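Local atomic coordinates of fucolectin-related protein (Streptococcus pneumoniae, PDB entry 2J22), a protein that binds fucose-containing carbohydrates, probably including blood group antigens of the host, through a calcium-containing beta-sandwich module of a pneumococcal virulence factor. Residues A[16-21]-A[33-38]; A[57-63]-A[124-130]; A[71-77]-A[112-118]. All blocks are in the same frame, centred on the assembly; numbering follows the deposited sequence. Where two conformers were deposited one is given.

Contact 1 (A[16-21]-A[33-38]); sequences ALTKET and RLAVDG. With CA (calcium ion), chain B.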
loop_
_atom_site.group_PDB
_atom_site.type_symbol
_atom_site.label_atom_id
_atom_site.label_comp_id
_atom_site.label_asym_id
_atom_site.label_seq_id
_atom_site.Cartn_x
_atom_site.Cartn_y
_atom_site.Cartn_z
ATOM N N ALA A 16 8.030 -0.578 7.423
ATOM C CA ALA A 16 6.986 0.412 7.040
ATOM C C ALA A 16 6.519 1.305 8.194
ATOM O O ALA A 16 6.128 2.477 7.980
ATOM C CB ALA A 16 5.759 -0.304 6.409
ATOM N N LEU A 17 6.456 0.726 9.396
ATOM C CA LEU A 17 5.843 1.395 10.546
ATOM C C LEU A 17 6.295 2.849 10.725
ATOM O O LEU A 17 7.495 3.135 10.915
ATOM C CB LEU A 17 6.077 0.606 11.836
ATOM C CG LEU A 17 5.471 -0.801 11.766
ATOM C CD1 LEU A 17 6.026 -1.735 12.862
ATOM C CD2 LEU A 17 3.958 -0.652 11.867
ATOM N N THR A 18 5.323 3.751 10.612
ATOM C CA THR A 18 5.509 5.199 10.829
ATOM C C THR A 18 6.419 5.902 9.805
ATOM O O THR A 18 6.748 7.090 9.973
ATOM C CB THR A 18 6.016 5.500 12.266
ATOM O OG1 THR A 18 7.446 5.331 12.293
ATOM C CG2 THR A 18 5.511 4.494 13.275
ATOM N N LYS A 19 6.809 5.194 8.738
ATOM C CA LYS A 19 7.488 5.862 7.618
ATOM C C LYS A 19 6.587 6.948 7.085
ATOM O O LYS A 19 5.387 6.971 7.388
ATOM C CB LYS A 19 7.807 4.880 6.499
ATOM C CG LYS A 19 8.896 3.893 6.876
ATOM C CD LYS A 19 10.217 4.622 7.050
ATOM C CE LYS A 19 11.372 3.631 7.292
ATOM N NZ LYS A 19 11.313 3.005 8.655
ATOM N N GLU A 20 7.144 7.864 6.316
ATOM C CA GLU A 20 6.329 8.933 5.749
ATOM C C GLU A 20 5.471 8.376 4.628
ATOM O O GLU A 20 5.998 7.696 3.715
ATOM C CB GLU A 20 7.220 10.056 5.204
ATOM C CG GLU A 20 7.657 11.043 6.289
ATOM C CD GLU A 20 8.869 11.864 5.849
ATOM O OE1 GLU A 20 9.867 11.244 5.370
ATOM O OE2 GLU A 20 8.826 13.127 5.970
ATOM N N THR A 21 4.169 8.632 4.717
ATOM C CA THR A 21 3.242 8.247 3.654
ATOM C C THR A 21 2.544 9.434 2.991
ATOM O O THR A 21 2.447 10.583 3.571
ATOM C CB THR A 21 2.223 7.196 4.157
ATOM O OG1 THR A 21 1.469 7.749 5.243
ATOM C CG2 THR A 21 2.938 6.002 4.755
ATOM N N ARG A 33 -1.336 7.530 6.674
ATOM C CA ARG A 33 -0.548 6.934 7.762
ATOM C C ARG A 33 -1.237 5.712 8.353
ATOM O O ARG A 33 -0.601 4.916 9.037
ATOM C CB ARG A 33 -0.324 7.980 8.886
ATOM C CG ARG A 33 -1.653 8.513 9.580
ATOM C CD ARG A 33 -1.418 9.283 10.857
ATOM N NE ARG A 33 -2.660 9.743 11.506
ATOM C CZ ARG A 33 -3.174 10.953 11.336
ATOM N NH1 ARG A 33 -2.579 11.814 10.535
ATOM N NH2 ARG A 33 -4.277 11.310 11.961
ATOM N N LEU A 34 -2.564 5.578 8.071
ATOM C CA LEU A 34 -3.366 4.529 8.693
ATOM C C LEU A 34 -2.889 3.226 8.120
ATOM O O LEU A 34 -3.128 2.170 8.741
ATOM C CB LEU A 34 -4.858 4.702 8.436
ATOM C CG LEU A 34 -5.434 5.975 9.093
ATOM C CD1 LEU A 34 -6.943 6.140 8.938
ATOM C CD2 LEU A 34 -4.969 5.954 10.611
ATOM N N ALA A 35 -2.238 3.273 6.956
ATOM C CA ALA A 35 -1.740 1.967 6.435
ATOM C C ALA A 35 -0.384 1.552 7.054
ATOM O O ALA A 35 0.148 0.494 6.741
ATOM C CB ALA A 35 -1.657 1.933 4.851
ATOM N N VAL A 36 0.190 2.369 7.940
ATOM C CA VAL A 36 1.458 1.984 8.574
ATOM C C VAL A 36 1.439 2.208 10.098
ATOM O O VAL A 36 2.475 2.350 10.742
ATOM C CB VAL A 36 2.681 2.683 7.908
ATOM C CG1 VAL A 36 2.769 2.386 6.413
ATOM C CG2 VAL A 36 2.633 4.252 8.123
ATOM N N ASP A 37 0.263 2.175 10.678
ATOM C CA ASP A 37 0.093 2.332 12.123
ATOM C C ASP A 37 0.250 1.088 12.960
ATOM O O ASP A 37 0.098 1.161 14.215
ATOM C CB ASP A 37 -1.236 3.021 12.442
ATOM C CG ASP A 37 -2.459 2.179 12.135
ATOM O OD1 ASP A 37 -2.347 1.099 11.567
ATOM O OD2 ASP A 37 -3.619 2.570 12.395
ATOM N N GLY A 38 0.554 -0.025 12.289
ATOM C CA GLY A 38 0.687 -1.331 12.905
ATOM C C GLY A 38 -0.617 -2.053 13.243
ATOM O O GLY A 38 -0.592 -2.970 14.034
HETATM CA CA CA B . -3.808 0.100 9.680
#
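A single backbone hydrogen bond joins the type II turn A16 to K19 to the loop 33-38: T18 N points at V36 O over 3.2 Å, with an N-H...O angle of 154° and the donor tilted 24° from the carbonyl plane. The same oxygen also receives the CA-H of L17, so V36 O sits against the turn with two hydrogens directed at it. V36 is the side chain that fills the interface. Its CB lies 3.5 Å from A16 O, the carbonyl that closes the turn by accepting K19 N, while CG1 faces the methyl of A16 at 4.0 Å. With CG1 anti to the carbonyl carbon (chi1 -57°), both methyls of V36 face T21, which meets them tip to tip: T21 CG2 is 3.8 Å from V36 CG2. The hydroxyl of T21 goes the other way: OG1 is near R33 N but badly angled for a bond, and is hydrogen-bonded to S32 instead. Within the turn, next to A16, L17 lays CD2 against the backbone of G38, 3.5 Å from G38 CA, a tight fit against a residue with no side chain. The loop also turns to the metal, with L34 O at 2.4 Å and D37 OD1 at 2.6 Å from the calcium ion; N39, S48, A140 and E141 complete the site. V36 packs on the turn while L34 and D37, before and after it in the loop, bind the calcium, so the loop is held at both; this is consistent with a structural role for the ion.

Contact 2 (A[57-63]-A[124-130]); sequences PSWWEID and KKVRISL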
loop_
_atom_site.group_PDB
_atom_site.type_symbol
_atom_site.label_atom_id
_atom_site.label_comp_id
_atom_site.label_asym_id
_atom_site.label_seq_id
_atom_site.Cartn_x
_atom_site.Cartn_y
_atom_site.Cartn_z
ATOM N N PRO A 57 -5.859 8.363 -11.496
ATOM C CA PRO A 57 -6.249 7.337 -10.523
ATOM C C PRO A 57 -6.096 7.718 -9.057
ATOM O O PRO A 57 -5.359 8.642 -8.697
ATOM C CB PRO A 57 -5.209 6.223 -10.810
ATOM C CG PRO A 57 -3.972 6.988 -11.220
ATOM C CD PRO A 57 -4.445 8.210 -11.938
ATOM N N SER A 58 -6.720 6.923 -8.191
ATOM C CA SER A 58 -6.329 6.850 -6.791
ATOM C C SER A 58 -5.029 6.075 -6.574
ATOM O O SER A 58 -4.822 5.009 -7.157
ATOM C CB SER A 58 -7.444 6.221 -5.927
ATOM O OG SER A 58 -8.701 6.844 -6.185
ATOM N N TRP A 59 -4.158 6.597 -5.696
ATOM C CA TRP A 59 -2.928 5.909 -5.390
ATOM C C TRP A 59 -2.502 6.258 -3.947
ATOM O O TRP A 59 -2.998 7.189 -3.349
ATOM C CB TRP A 59 -1.822 6.249 -6.439
ATOM C CG TRP A 59 -1.570 7.766 -6.562
ATOM C CD1 TRP A 59 -2.049 8.590 -7.523
ATOM C CD2 TRP A 59 -0.773 8.582 -5.698
ATOM N NE1 TRP A 59 -1.627 9.885 -7.303
ATOM C CE2 TRP A 59 -0.843 9.906 -6.182
ATOM C CE3 TRP A 59 -0.003 8.329 -4.540
ATOM C CZ2 TRP A 59 -0.204 10.984 -5.539
ATOM C CZ3 TRP A 59 0.638 9.383 -3.896
ATOM C CH2 TRP A 59 0.547 10.712 -4.417
ATOM N N TRP A 60 -1.558 5.489 -3.443
ATOM C CA TRP A 60 -0.961 5.667 -2.126
ATOM C C TRP A 60 0.525 5.305 -2.196
ATOM O O TRP A 60 0.950 4.415 -2.955
ATOM C CB TRP A 60 -1.722 4.796 -1.097
ATOM C CG TRP A 60 -1.103 4.647 0.268
ATOM C CD1 TRP A 60 -1.595 5.157 1.425
ATOM C CD2 TRP A 60 -0.013 3.804 0.628
ATOM N NE1 TRP A 60 -0.839 4.722 2.477
ATOM C CE2 TRP A 60 0.119 3.872 2.021
ATOM C CE3 TRP A 60 0.849 2.945 -0.095
ATOM C CZ2 TRP A 60 1.141 3.223 2.724
ATOM C CZ3 TRP A 60 1.846 2.249 0.597
ATOM C CH2 TRP A 60 1.994 2.410 2.000
ATOM N N GLU A 61 1.336 5.998 -1.409
ATOM C CA GLU A 61 2.781 5.823 -1.485
ATOM C C GLU A 61 3.449 5.877 -0.130
ATOM O O GLU A 61 3.006 6.634 0.766
ATOM C CB GLU A 61 3.370 6.981 -2.279
ATOM C CG GLU A 61 4.728 6.722 -2.857
ATOM C CD GLU A 61 5.016 7.795 -3.844
ATOM O OE1 GLU A 61 5.380 8.916 -3.397
ATOM O OE2 GLU A 61 4.797 7.526 -5.024
ATOM N N ILE A 62 4.545 5.122 -0.005
ATOM C CA ILE A 62 5.361 5.086 1.216
ATOM C C ILE A 62 6.822 5.346 0.830
ATOM O O ILE A 62 7.316 4.806 -0.167
ATOM C CB ILE A 62 5.214 3.759 1.964
ATOM C CG1 ILE A 62 6.007 3.811 3.286
ATOM C CG2 ILE A 62 5.631 2.562 1.043
ATOM C CD1 ILE A 62 5.842 2.613 4.168
ATOM N N ASP A 63 7.463 6.239 1.608
ATOM C CA ASP A 63 8.879 6.622 1.443
ATOM C C ASP A 63 9.624 5.937 2.582
ATOM O O ASP A 63 9.371 6.228 3.750
ATOM C CB ASP A 63 9.057 8.153 1.496
ATOM C CG ASP A 63 10.528 8.631 1.162
ATOM O OD1 ASP A 63 11.467 7.841 1.048
ATOM O OD2 ASP A 63 10.798 9.815 0.948
ATOM N N LYS A 124 13.442 2.350 -2.482
ATOM C CA LYS A 124 13.245 3.372 -1.463
ATOM C C LYS A 124 11.780 3.803 -1.268
ATOM O O LYS A 124 11.440 4.400 -0.206
ATOM C CB LYS A 124 14.113 4.602 -1.783
ATOM C CG LYS A 124 13.762 5.843 -0.978
ATOM C CD LYS A 124 14.995 6.622 -0.806
ATOM C CE LYS A 124 14.742 8.028 -0.394
ATOM N NZ LYS A 124 14.147 8.012 0.906
ATOM N N LYS A 125 10.953 3.513 -2.282
ATOM C CA LYS A 125 9.552 3.960 -2.305
ATOM C C LYS A 125 8.649 2.914 -2.934
ATOM O O LYS A 125 9.046 2.237 -3.911
ATOM C CB LYS A 125 9.370 5.256 -3.132
ATOM C CG LYS A 125 9.822 6.499 -2.449
ATOM C CD LYS A 125 9.413 7.728 -3.285
ATOM C CE LYS A 125 10.072 8.992 -2.694
ATOM N NZ LYS A 125 9.866 10.128 -3.630
ATOM N N VAL A 126 7.412 2.848 -2.419
ATOM C CA VAL A 126 6.442 1.875 -2.919
ATOM C C VAL A 126 5.117 2.636 -3.108
ATOM O O VAL A 126 4.680 3.387 -2.192
ATOM C CB VAL A 126 6.230 0.659 -1.973
ATOM C CG1 VAL A 126 5.253 -0.378 -2.659
ATOM C CG2 VAL A 126 7.525 -0.104 -1.592
ATOM N N ARG A 127 4.535 2.482 -4.304
ATOM C CA ARG A 127 3.289 3.110 -4.718
ATOM C C ARG A 127 2.292 2.015 -5.033
ATOM O O ARG A 127 2.638 0.995 -5.689
ATOM C CB ARG A 127 3.520 3.852 -5.984
ATOM C CG ARG A 127 2.382 4.782 -6.419
ATOM C CD ARG A 127 3.000 6.170 -6.593
ATOM N NE ARG A 127 2.239 6.866 -7.506
ATOM C CZ ARG A 127 2.105 8.177 -7.562
ATOM N NH1 ARG A 127 2.738 9.015 -6.744
ATOM N NH2 ARG A 127 1.321 8.625 -8.488
ATOM N N ILE A 128 1.067 2.170 -4.552
ATOM C CA ILE A 128 0.018 1.242 -4.977
ATOM C C ILE A 128 -0.951 2.166 -5.751
ATOM O O ILE A 128 -1.362 3.186 -5.201
ATOM C CB ILE A 128 -0.660 0.628 -3.728
ATOM C CG1 ILE A 128 0.295 -0.320 -2.969
ATOM C CG2 ILE A 128 -1.955 -0.109 -4.184
ATOM C CD1 ILE A 128 -0.244 -0.824 -1.643
ATOM N N SER A 129 -1.314 1.843 -6.998
ATOM C CA SER A 129 -2.107 2.747 -7.845
ATOM C C SER A 129 -3.152 1.939 -8.576
ATOM O O SER A 129 -2.791 0.984 -9.338
ATOM C CB SER A 129 -1.194 3.473 -8.885
ATOM O OG SER A 129 -1.856 4.548 -9.586
ATOM N N LEU A 130 -4.427 2.347 -8.436
ATOM C CA LEU A 130 -5.543 1.613 -9.067
ATOM C C LEU A 130 -5.549 1.905 -10.594
ATOM O O LEU A 130 -5.213 3.023 -10.990
ATOM C CB LEU A 130 -6.858 2.082 -8.427
ATOM C CG LEU A 130 -7.029 1.823 -6.914
ATOM C CD1 LEU A 130 -8.442 2.270 -6.404
ATOM C CD2 LEU A 130 -6.834 0.370 -6.529
#
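R127 lays its guanidinium flat over one face of the W59 indole, planes 13° apart, with CZ 3.7 Å from the centroid of the six-membered ring, a cation-pi stack. NH2 sits over the five-membered ring, 3.4 Å from W59 CE2, and NH1 over the six-membered one. The arginine chain bends at chi2 (125°), which swings the group along the strand from its own position opposite E61 to the tryptophan. E61 comes to the edge of the guanidinium, where a salt bridge from OE2 to NH1 is modelled but doubtful, OE2 being crowded; its OE1 pairs with R22 on the next strand. At the other end K124 NZ meets D63 OD1 at 2.7 Å, on the syn lone pair. Beneath this polar face, strands 59-63 and 125-130 run antiparallel, W60 and I128 making a hydrogen-bonded pair (W60 N to I128 O 2.9 Å). The opposite face is apolar: I62 CG2 lies beside V126 CB at 3.6 Å, and W60 and I128 both pack against L139 and V142 of the other sheet. One face therefore carries a stacked cation and paired charges, which probably offset one another locally, while the other closes the sandwich core.

Contact 3 (A[71-77]-A[112-118]); sequences EKLIIYN and NNLSIDL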
loop_
_atom_site.group_PDB
_atom_site.type_symbol
_atom_site.label_atom_id
_atom_site.label_comp_id
_atom_site.label_asym_id
_atom_site.label_seq_id
_atom_site.Cartn_x
_atom_site.Cartn_y
_atom_site.Cartn_z
ATOM N N GLU A 71 12.415 -7.721 1.392
ATOM C CA GLU A 71 12.207 -9.178 1.422
ATOM C C GLU A 71 10.781 -9.515 1.069
ATOM O O GLU A 71 10.529 -10.413 0.267
ATOM C CB GLU A 71 12.508 -9.816 2.791
ATOM C CG GLU A 71 13.911 -9.589 3.289
ATOM C CD GLU A 71 14.921 -10.112 2.290
ATOM O OE1 GLU A 71 14.661 -11.257 1.772
ATOM O OE2 GLU A 71 15.931 -9.379 2.021
ATOM N N LYS A 72 9.832 -8.784 1.672
ATOM C CA LYS A 72 8.444 -9.164 1.548
ATOM C C LYS A 72 7.626 -7.889 1.577
ATOM O O LYS A 72 7.992 -6.930 2.303
ATOM C CB LYS A 72 8.068 -10.086 2.745
ATOM C CG LYS A 72 6.692 -10.850 2.633
ATOM C CD LYS A 72 6.381 -11.401 4.023
ATOM C CE LYS A 72 6.270 -12.902 4.103
ATOM N NZ LYS A 72 6.150 -13.241 5.579
ATOM N N LEU A 73 6.541 -7.893 0.816
ATOM C CA LEU A 73 5.479 -6.879 0.944
ATOM C C LEU A 73 4.156 -7.594 1.307
ATOM O O LEU A 73 3.782 -8.588 0.649
ATOM C CB LEU A 73 5.359 -6.038 -0.333
ATOM C CG LEU A 73 4.113 -5.216 -0.623
ATOM C CD1 LEU A 73 4.117 -4.012 0.313
ATOM C CD2 LEU A 73 4.261 -4.759 -2.096
ATOM N N ILE A 74 3.490 -7.132 2.376
ATOM C CA ILE A 74 2.139 -7.606 2.649
ATOM C C ILE A 74 1.086 -6.405 2.655
ATOM O O ILE A 74 1.322 -5.334 3.265
ATOM C CB ILE A 74 2.057 -8.502 3.943
ATOM C CG1 ILE A 74 3.222 -9.480 4.071
ATOM C CG2 ILE A 74 0.770 -9.292 3.942
ATOM C CD1 ILE A 74 3.205 -10.344 5.415
ATOM N N ILE A 75 0.045 -6.564 1.845
ATOM C CA ILE A 75 -1.047 -5.585 1.717
ATOM C C ILE A 75 -2.333 -6.193 2.315
ATOM O O ILE A 75 -2.729 -7.300 1.949
ATOM C CB ILE A 75 -1.272 -5.212 0.239
ATOM C CG1 ILE A 75 -0.066 -4.424 -0.297
ATOM C CG2 ILE A 75 -2.599 -4.424 0.028
ATOM C CD1 ILE A 75 0.196 -4.700 -1.765
ATOM N N TYR A 76 -2.935 -5.478 3.254
ATOM C CA TYR A 76 -4.166 -5.877 3.958
ATOM C C TYR A 76 -5.289 -4.992 3.441
ATOM O O TYR A 76 -5.141 -3.779 3.384
ATOM C CB TYR A 76 -4.001 -5.713 5.465
ATOM C CG TYR A 76 -3.168 -6.826 6.055
ATOM C CD1 TYR A 76 -3.739 -8.066 6.296
ATOM C CD2 TYR A 76 -1.788 -6.678 6.286
ATOM C CE1 TYR A 76 -3.008 -9.126 6.776
ATOM C CE2 TYR A 76 -1.023 -7.771 6.769
ATOM C CZ TYR A 76 -1.665 -8.975 7.007
ATOM O OH TYR A 76 -0.998 -10.045 7.529
ATOM N N ASN A 77 -6.340 -5.607 2.909
ATOM C CA ASN A 77 -7.451 -4.842 2.343
ATOM C C ASN A 77 -8.444 -4.352 3.408
ATOM O O ASN A 77 -8.475 -4.893 4.507
ATOM C CB ASN A 77 -8.189 -5.792 1.392
ATOM C CG ASN A 77 -9.095 -5.070 0.393
ATOM O OD1 ASN A 77 -9.149 -3.856 0.340
ATOM N ND2 ASN A 77 -9.818 -5.858 -0.431
ATOM N N ASN A 112 -8.512 -11.383 2.491
ATOM C CA ASN A 112 -8.344 -10.008 2.906
ATOM C C ASN A 112 -6.908 -9.497 2.758
ATOM O O ASN A 112 -6.626 -8.413 3.192
ATOM C CB ASN A 112 -8.905 -9.754 4.314
ATOM C CG ASN A 112 -8.156 -10.522 5.426
ATOM O OD1 ASN A 112 -6.981 -10.935 5.279
ATOM N ND2 ASN A 112 -8.849 -10.708 6.558
ATOM N N ASN A 113 -6.022 -10.275 2.133
ATOM C CA ASN A 113 -4.617 -9.881 2.022
ATOM C C ASN A 113 -3.827 -10.518 0.861
ATOM O O ASN A 113 -4.251 -11.529 0.295
ATOM C CB ASN A 113 -3.901 -10.033 3.371
ATOM C CG ASN A 113 -3.520 -11.478 3.670
ATOM O OD1 ASN A 113 -4.301 -12.234 4.232
ATOM N ND2 ASN A 113 -2.326 -11.860 3.266
ATOM N N LEU A 114 -2.686 -9.908 0.512
ATOM C CA LEU A 114 -1.773 -10.447 -0.502
ATOM C C LEU A 114 -0.328 -10.265 -0.074
ATOM O O LEU A 114 0.061 -9.205 0.371
ATOM C CB LEU A 114 -2.024 -9.840 -1.877
ATOM C CG LEU A 114 -0.876 -9.595 -2.860
ATOM C CD1 LEU A 114 -0.792 -10.643 -3.917
ATOM C CD2 LEU A 114 -0.972 -8.194 -3.516
ATOM N N SER A 115 0.452 -11.329 -0.210
ATOM C CA SER A 115 1.848 -11.330 0.169
ATOM C C SER A 115 2.673 -11.413 -1.106
ATOM O O SER A 115 2.330 -12.143 -2.028
ATOM C CB SER A 115 2.165 -12.492 1.131
ATOM O OG SER A 115 3.312 -12.202 1.934
ATOM N N ILE A 116 3.731 -10.612 -1.183
ATOM C CA ILE A 116 4.626 -10.639 -2.333
ATOM C C ILE A 116 6.050 -10.795 -1.823
ATOM O O ILE A 116 6.486 -10.001 -0.989
ATOM C CB ILE A 116 4.509 -9.336 -3.116
ATOM C CG1 ILE A 116 3.052 -9.071 -3.537
ATOM C CG2 ILE A 116 5.477 -9.338 -4.291
ATOM C CD1 ILE A 116 2.731 -9.351 -4.987
ATOM N N ASP A 117 6.784 -11.807 -2.292
ATOM C CA ASP A 117 8.176 -11.923 -1.882
ATOM C C ASP A 117 8.941 -11.051 -2.861
ATOM O O ASP A 117 8.567 -10.956 -4.012
ATOM C CB ASP A 117 8.693 -13.378 -1.903
ATOM C CG ASP A 117 8.245 -14.195 -0.674
ATOM O OD1 ASP A 117 8.067 -13.643 0.445
ATOM O OD2 ASP A 117 8.054 -15.440 -0.734
ATOM N N LEU A 118 9.954 -10.338 -2.392
ATOM C CA LEU A 118 10.643 -9.411 -3.286
ATOM C C LEU A 118 12.080 -9.844 -3.440
ATOM O O LEU A 118 12.865 -9.193 -4.142
ATOM C CB LEU A 118 10.563 -7.967 -2.745
ATOM C CG LEU A 118 9.173 -7.332 -2.892
ATOM C CD1 LEU A 118 9.088 -5.952 -2.203
ATOM C CD2 LEU A 118 8.671 -7.282 -4.363
HETATM O O HOH W 1 -7.377 -6.764 5.976
#
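Strands 71-77 and 113-118 are antiparallel neighbours in one sheet of the beta-sandwich, joined by two regular hydrogen-bonded pairs, L73 with I116 and I75 with L114; I116 N reaches L73 O at 2.7 Å and I75 N reaches L114 O at 3.0 Å. At the E71 end the bond from L118 N to E71 O is short and straight at the hydrogen (171°), yet its donor stands 48° out of the carbonyl plane. N77 N to N112 O, 2.8 Å, closes the other end, where a water donates to N77 O and more weakly to N112 O. On its other side strand 71-77 pairs with strand 139-146, where E71 and K72 form a classic bulge opposite Y145. On the inward face I75 and L114 lie side by side, CD1 of I75 4.1 Å from CD2 of L114; L118 CD1 separately comes within 4.2 Å of L73 CB. I91 of the opposing sheet packs on L73 and I75, and I106 on L114 and I116. The outward face is more mixed. Y76 and N113 point the same way, with the beta carbon of N113 obliquely against the ring, 3.5 Å from Y76 CD1. S115 OG, swung opposite its own backbone N (chi1 -155°), sits among aliphatic carbons, 3.5 Å from I74 CG1 and near K72 CG. The lysine follows D117 side by side, but their charged ends do not touch. Cohesion across this contact thus comes from the backbone ladder and the largely buried aliphatic row, with outward polar groups adding little direct bonding.

In the fold
Along the chain contact 1 closes first; contact 2 then opens, and both strands of contact 3 fall between its two segments. Contacts 1 and 2, with centres about 13 Å apart, share a sheet: strand 20-23 is the edge neighbour of strand 59-64, and E20 O probably accepts a hydrogen bond from D63 N. Contact 3 belongs to the other sheet, about 14 Å from contact 2 and about 15 Å from contact 1 between centres. I128 CD1 meets I75 CG1 at 3.8 Å, so contacts 2 and 3 touch through the core between the sheets, whereas contacts 1 and 3 stay about 7 Å apart at their nearest atoms. Together they span the galactose-binding-like sandwich, from calcium loop to far sheet.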